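Local coordinates for protein 6-aminohexanoate-dimer hydrolase (Bacillus anthracis, PDB 4GB7) that probably hydrolyses amide bonds, perhaps those of 6-aminohexanoate oligomers, as a putative serine hydrolase of the beta-lactamase family, at residues A[77-89]-A[115-127]. Sequence-based numbering, arbitrary orientation.
Sequences ARFPSALQNLDDF and VVHNGQLVYERYF
Phe79 and Val116 meet from opposite directions at one end of this contact. Phe79 CE1 lies 3.8 Å from Val116 CG1, and CZ lies close to CG2, so CE1 and CZ of Phe79 together touch both methyls. Helix 307-318 adds Arg312 to Phe79 and Ala311 to Val116. Beside the ring, CG of Pro80 rests on the carbonyl oxygen of Gly119, in the type I' turn of the hairpin. The loop 77-89 then runs along strand 120-126, an outermost strand of the five-stranded antiparallel sheet. Ser81 and Leu121 form a single beta bridge. Leu121 N donates to Pro80 O, and Ala82 N returns a bond to Leu121 O. Gln84 N then reaches Val122 O at 2.8 Å, at a classic bulge where Val122 and Tyr123 both face Val115. CB of Gln84 packs alongside CG1 of Val122. CD2 of Leu83 leans back over the strand to CG of Leu121.

Leu86 is the main bump at the far end. Leu86 CB sits over the centre of one Tyr123 ring face, 3.7 Å from the centroid, a CH-pi contact. With CG anti to the backbone N (chi1 -178°), the Tyr123 ring extends along to where its OH reaches Asp87 OD1. Tyr123 OH gives a 2.6 Å bond to the anti lone pair of Asp87 OD1. The syn lone pair of Asp87 OD1 takes Arg125 NE at 2.9 Å in a salt bridge. Arg125 bends at chi2 (-76°), and its guanidinium lies with one face over CE1 of Tyr123. Its NH1 also donates to Glu124 O. One carboxylate oxygen thus gathers a phenol and a guanidinium, which helps hold the Asp87 carboxylate in place and probably favours its charged form.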
loop_
_atom_site.group_PDB
_atom_site.type_symbol
_atom_site.label_atom_id
_atom_site.label_comp_id
_atom_site.label_asym_id
_atom_site.label_seq_id
_atom_site.Cartn_x
_atom_site.Cartn_y
_atom_site.Cartn_z
ATOM N N ALA A 77 -10.038 3.521 -19.861
ATOM C CA ALA A 77 -11.378 4.105 -19.593
ATOM C C ALA A 77 -11.123 5.442 -18.914
ATOM O O ALA A 77 -10.568 5.515 -17.804
ATOM C CB ALA A 77 -12.192 3.203 -18.705
ATOM N N ARG A 78 -11.424 6.501 -19.641
ATOM C CA ARG A 78 -11.331 7.849 -19.125
ATOM C C ARG A 78 -12.223 7.989 -17.900
ATOM O O ARG A 78 -13.371 7.578 -17.917
ATOM C CB ARG A 78 -11.777 8.840 -20.179
ATOM C CG ARG A 78 -11.627 10.293 -19.745
ATOM C CD ARG A 78 -12.267 11.272 -20.743
ATOM N NE ARG A 78 -13.673 11.327 -20.419
ATOM C CZ ARG A 78 -14.311 12.266 -19.730
ATOM N NH1 ARG A 78 -13.758 13.397 -19.396
ATOM N NH2 ARG A 78 -15.588 12.092 -19.470
ATOM N N PHE A 79 -11.720 8.640 -16.857
ATOM C CA PHE A 79 -12.552 8.883 -15.706
ATOM C C PHE A 79 -13.667 9.887 -16.060
ATOM O O PHE A 79 -13.353 11.022 -16.388
ATOM C CB PHE A 79 -11.712 9.438 -14.524
ATOM C CG PHE A 79 -11.725 8.557 -13.342
ATOM C CD1 PHE A 79 -12.919 8.391 -12.647
ATOM C CD2 PHE A 79 -10.596 7.952 -12.897
ATOM C CE1 PHE A 79 -12.984 7.590 -11.544
ATOM C CE2 PHE A 79 -10.657 7.125 -11.791
ATOM C CZ PHE A 79 -11.857 6.930 -11.142
ATOM N N PRO A 80 -14.947 9.529 -15.889
ATOM C CA PRO A 80 -15.970 10.589 -15.933
ATOM C C PRO A 80 -15.796 11.536 -14.761
ATOM O O PRO A 80 -15.343 11.123 -13.701
ATOM C CB PRO A 80 -17.284 9.851 -15.855
ATOM C CG PRO A 80 -16.957 8.533 -15.340
ATOM C CD PRO A 80 -15.508 8.231 -15.552
ATOM N N SER A 81 -16.113 12.797 -14.958
ATOM C CA SER A 81 -15.873 13.807 -13.930
ATOM C C SER A 81 -17.118 14.623 -13.588
ATOM O O SER A 81 -18.048 14.793 -14.402
ATOM C CB SER A 81 -14.762 14.775 -14.343
ATOM O OG SER A 81 -15.221 15.636 -15.353
ATOM N N ALA A 82 -17.103 15.140 -12.376
ATOM C CA ALA A 82 -18.016 16.110 -11.917
ATOM C C ALA A 82 -17.217 16.996 -10.946
ATOM O O ALA A 82 -17.331 16.920 -9.712
ATOM C CB ALA A 82 -19.195 15.467 -11.224
ATOM N N LEU A 83 -16.416 17.856 -11.544
ATOM C CA LEU A 83 -15.395 18.607 -10.806
ATOM C C LEU A 83 -15.985 19.619 -9.857
ATOM O O LEU A 83 -16.971 20.322 -10.163
ATOM C CB LEU A 83 -14.432 19.267 -11.773
ATOM C CG LEU A 83 -13.512 18.384 -12.635
ATOM C CD1 LEU A 83 -12.501 19.303 -13.279
ATOM C CD2 LEU A 83 -12.803 17.250 -11.855
ATOM N N GLN A 84 -15.367 19.675 -8.682
ATOM C CA GLN A 84 -15.597 20.725 -7.709
ATOM C C GLN A 84 -14.241 21.195 -7.211
ATOM O O GLN A 84 -13.409 20.401 -6.848
ATOM C CB GLN A 84 -16.393 20.237 -6.540
ATOM C CG GLN A 84 -17.815 19.854 -6.833
ATOM C CD GLN A 84 -18.532 19.488 -5.541
ATOM O OE1 GLN A 84 -18.540 20.263 -4.571
ATOM N NE2 GLN A 84 -19.093 18.295 -5.503
ATOM N N ASN A 85 -14.034 22.510 -7.178
ATOM C CA ASN A 85 -12.756 23.005 -6.744
ATOM C C ASN A 85 -12.737 23.054 -5.218
ATOM O O ASN A 85 -13.388 23.922 -4.602
ATOM C CB ASN A 85 -12.461 24.409 -7.286
ATOM C CG ASN A 85 -11.041 24.821 -7.023
ATOM O OD1 ASN A 85 -10.397 24.234 -6.172
ATOM N ND2 ASN A 85 -10.531 25.812 -7.762
ATOM N N LEU A 86 -11.977 22.131 -4.626
ATOM C CA LEU A 86 -11.833 22.036 -3.164
ATOM C C LEU A 86 -10.614 22.786 -2.626
ATOM O O LEU A 86 -10.246 22.581 -1.480
ATOM C CB LEU A 86 -11.749 20.577 -2.732
ATOM C CG LEU A 86 -13.003 19.775 -3.134
ATOM C CD1 LEU A 86 -12.820 18.319 -2.728
ATOM C CD2 LEU A 86 -14.337 20.282 -2.553
ATOM N N ASP A 87 -9.987 23.647 -3.423
ATOM C CA ASP A 87 -8.735 24.230 -2.985
ATOM C C ASP A 87 -8.906 24.956 -1.636
ATOM O O ASP A 87 -7.989 24.938 -0.809
ATOM C CB ASP A 87 -8.223 25.270 -3.964
ATOM C CG ASP A 87 -7.638 24.689 -5.215
ATOM O OD1 ASP A 87 -7.340 23.476 -5.247
ATOM O OD2 ASP A 87 -7.504 25.487 -6.192
ATOM N N ASP A 88 -10.043 25.609 -1.448
ATOM C CA ASP A 88 -10.249 26.463 -0.258
ATOM C C ASP A 88 -11.191 25.802 0.726
ATOM O O ASP A 88 -11.665 26.436 1.657
ATOM C CB ASP A 88 -10.759 27.857 -0.668
ATOM C CG ASP A 88 -9.740 28.645 -1.481
ATOM O OD1 ASP A 88 -8.593 28.742 -1.031
ATOM O OD2 ASP A 88 -10.090 29.171 -2.580
ATOM N N PHE A 89 -11.395 24.482 0.556
ATOM C CA PHE A 89 -12.111 23.721 1.536
ATOM C C PHE A 89 -11.414 23.843 2.911
ATOM O O PHE A 89 -10.173 23.684 3.029
ATOM C CB PHE A 89 -12.226 22.275 1.120
ATOM C CG PHE A 89 -13.045 21.448 2.070
ATOM C CD1 PHE A 89 -14.423 21.508 2.025
ATOM C CD2 PHE A 89 -12.447 20.661 3.049
ATOM C CE1 PHE A 89 -15.189 20.729 2.858
ATOM C CE2 PHE A 89 -13.219 19.906 3.901
ATOM C CZ PHE A 89 -14.587 19.956 3.807
ATOM N N VAL A 115 -9.828 12.730 -5.521
ATOM C CA VAL A 115 -11.112 12.448 -4.888
ATOM C C VAL A 115 -12.136 12.022 -5.958
ATOM O O VAL A 115 -12.406 12.725 -6.923
ATOM C CB VAL A 115 -11.679 13.642 -4.105
ATOM C CG1 VAL A 115 -13.003 13.258 -3.421
ATOM C CG2 VAL A 115 -10.647 14.231 -3.154
ATOM N N VAL A 116 -12.687 10.838 -5.764
ATOM C CA VAL A 116 -13.700 10.244 -6.624
ATOM C C VAL A 116 -14.967 10.075 -5.762
ATOM O O VAL A 116 -14.878 9.681 -4.582
ATOM C CB VAL A 116 -13.269 8.898 -7.162
ATOM C CG1 VAL A 116 -14.332 8.309 -8.117
ATOM C CG2 VAL A 116 -11.964 9.026 -7.930
ATOM N N HIS A 117 -16.121 10.399 -6.328
ATOM C CA HIS A 117 -17.413 10.402 -5.600
ATOM C C HIS A 117 -18.487 9.899 -6.529
ATOM O O HIS A 117 -18.650 10.393 -7.648
ATOM C CB HIS A 117 -17.768 11.792 -5.134
ATOM C CG HIS A 117 -19.006 11.853 -4.303
ATOM N ND1 HIS A 117 -19.968 12.784 -4.499
ATOM C CD2 HIS A 117 -19.440 11.041 -3.241
ATOM C CE1 HIS A 117 -20.972 12.586 -3.593
ATOM N NE2 HIS A 117 -20.658 11.516 -2.832
ATOM N N ASN A 118 -19.159 8.831 -6.117
ATOM C CA ASN A 118 -20.136 8.157 -6.961
ATOM C C ASN A 118 -19.561 7.815 -8.341
ATOM O O ASN A 118 -20.252 7.879 -9.380
ATOM C CB ASN A 118 -21.456 8.970 -7.108
ATOM C CG ASN A 118 -22.183 9.173 -5.789
ATOM O OD1 ASN A 118 -22.388 8.219 -5.045
ATOM N ND2 ASN A 118 -22.585 10.408 -5.504
ATOM N N GLY A 119 -18.326 7.370 -8.344
ATOM C CA GLY A 119 -17.687 6.899 -9.549
ATOM C C GLY A 119 -17.337 7.977 -10.544
ATOM O O GLY A 119 -17.061 7.681 -11.697
ATOM N N GLN A 120 -17.276 9.213 -10.081
ATOM C CA GLN A 120 -16.841 10.310 -10.952
ATOM C C GLN A 120 -15.737 11.093 -10.245
ATOM O O GLN A 120 -15.797 11.291 -9.019
ATOM C CB GLN A 120 -17.974 11.256 -11.257
ATOM C CG GLN A 120 -19.166 10.589 -11.928
ATOM C CD GLN A 120 -20.295 11.567 -12.192
ATOM O OE1 GLN A 120 -20.707 12.333 -11.308
ATOM N NE2 GLN A 120 -20.772 11.579 -13.430
ATOM N N LEU A 121 -14.718 11.490 -11.013
ATOM C CA LEU A 121 -13.656 12.327 -10.486
ATOM C C LEU A 121 -14.180 13.715 -10.101
ATOM O O LEU A 121 -14.837 14.397 -10.900
ATOM C CB LEU A 121 -12.553 12.459 -11.530
ATOM C CG LEU A 121 -11.350 13.328 -11.242
ATOM C CD1 LEU A 121 -10.530 12.737 -10.132
ATOM C CD2 LEU A 121 -10.540 13.547 -12.548
ATOM N N VAL A 122 -13.889 14.129 -8.860
ATOM C CA VAL A 122 -14.316 15.426 -8.370
ATOM C C VAL A 122 -13.204 16.408 -8.232
ATOM O O VAL A 122 -13.434 17.631 -8.427
ATOM C CB VAL A 122 -15.101 15.310 -7.015
ATOM C CG1 VAL A 122 -15.374 16.688 -6.405
ATOM C CG2 VAL A 122 -16.350 14.478 -7.242
ATOM N N TYR A 123 -11.998 15.944 -7.890
ATOM C CA TYR A 123 -10.921 16.868 -7.569
ATOM C C TYR A 123 -9.622 16.137 -7.653
ATOM O O TYR A 123 -9.505 15.028 -7.137
ATOM C CB TYR A 123 -11.069 17.364 -6.163
ATOM C CG TYR A 123 -10.083 18.374 -5.652
ATOM C CD1 TYR A 123 -10.062 19.651 -6.170
ATOM C CD2 TYR A 123 -9.221 18.069 -4.601
ATOM C CE1 TYR A 123 -9.206 20.598 -5.641
ATOM C CE2 TYR A 123 -8.342 19.006 -4.071
ATOM C CZ TYR A 123 -8.347 20.263 -4.604
ATOM O OH TYR A 123 -7.533 21.205 -4.035
ATOM N N GLU A 124 -8.688 16.695 -8.370
ATOM C CA GLU A 124 -7.326 16.190 -8.426
ATOM C C GLU A 124 -6.350 17.324 -8.449
ATOM O O GLU A 124 -6.556 18.323 -9.175
ATOM C CB GLU A 124 -7.057 15.246 -9.589
ATOM C CG GLU A 124 -7.393 15.812 -10.938
ATOM C CD GLU A 124 -7.028 14.924 -12.110
ATOM O OE1 GLU A 124 -6.412 13.861 -11.918
ATOM O OE2 GLU A 124 -7.377 15.306 -13.251
ATOM N N ARG A 125 -5.277 17.156 -7.667
ATOM C CA ARG A 125 -4.213 18.114 -7.623
ATOM C C ARG A 125 -2.894 17.396 -7.560
ATOM O O ARG A 125 -2.781 16.368 -6.878
ATOM C CB ARG A 125 -4.340 19.037 -6.434
ATOM C CG ARG A 125 -5.556 19.959 -6.504
ATOM C CD ARG A 125 -5.295 21.091 -7.489
ATOM N NE ARG A 125 -6.437 21.992 -7.525
ATOM C CZ ARG A 125 -7.504 21.931 -8.334
ATOM N NH1 ARG A 125 -7.710 20.932 -9.201
ATOM N NH2 ARG A 125 -8.419 22.911 -8.251
ATOM N N TYR A 126 -1.920 17.941 -8.288
ATOM C CA TYR A 126 -0.535 17.427 -8.390
ATOM C C TYR A 126 0.407 18.541 -7.986
ATOM O O TYR A 126 0.184 19.729 -8.345
ATOM C CB TYR A 126 -0.230 16.895 -9.792
ATOM C CG TYR A 126 -1.186 15.795 -10.184
ATOM C CD1 TYR A 126 -0.943 14.485 -9.832
ATOM C CD2 TYR A 126 -2.437 16.094 -10.738
ATOM C CE1 TYR A 126 -1.875 13.508 -10.094
ATOM C CE2 TYR A 126 -3.371 15.127 -11.020
ATOM C CZ TYR A 126 -3.116 13.844 -10.654
ATOM O OH TYR A 126 -4.062 12.883 -10.914
ATOM N N PHE A 127 1.434 18.210 -7.219
ATOM C CA PHE A 127 2.221 19.251 -6.550
ATOM C C PHE A 127 3.705 19.076 -6.874
ATOM O O PHE A 127 4.133 18.011 -7.269
ATOM C CB PHE A 127 2.052 19.199 -5.037
ATOM C CG PHE A 127 0.650 19.413 -4.540
ATOM C CD1 PHE A 127 -0.255 18.376 -4.495
ATOM C CD2 PHE A 127 0.256 20.636 -4.095
ATOM C CE1 PHE A 127 -1.551 18.568 -4.056
ATOM C CE2 PHE A 127 -1.040 20.851 -3.643
ATOM C CZ PHE A 127 -1.945 19.805 -3.607
#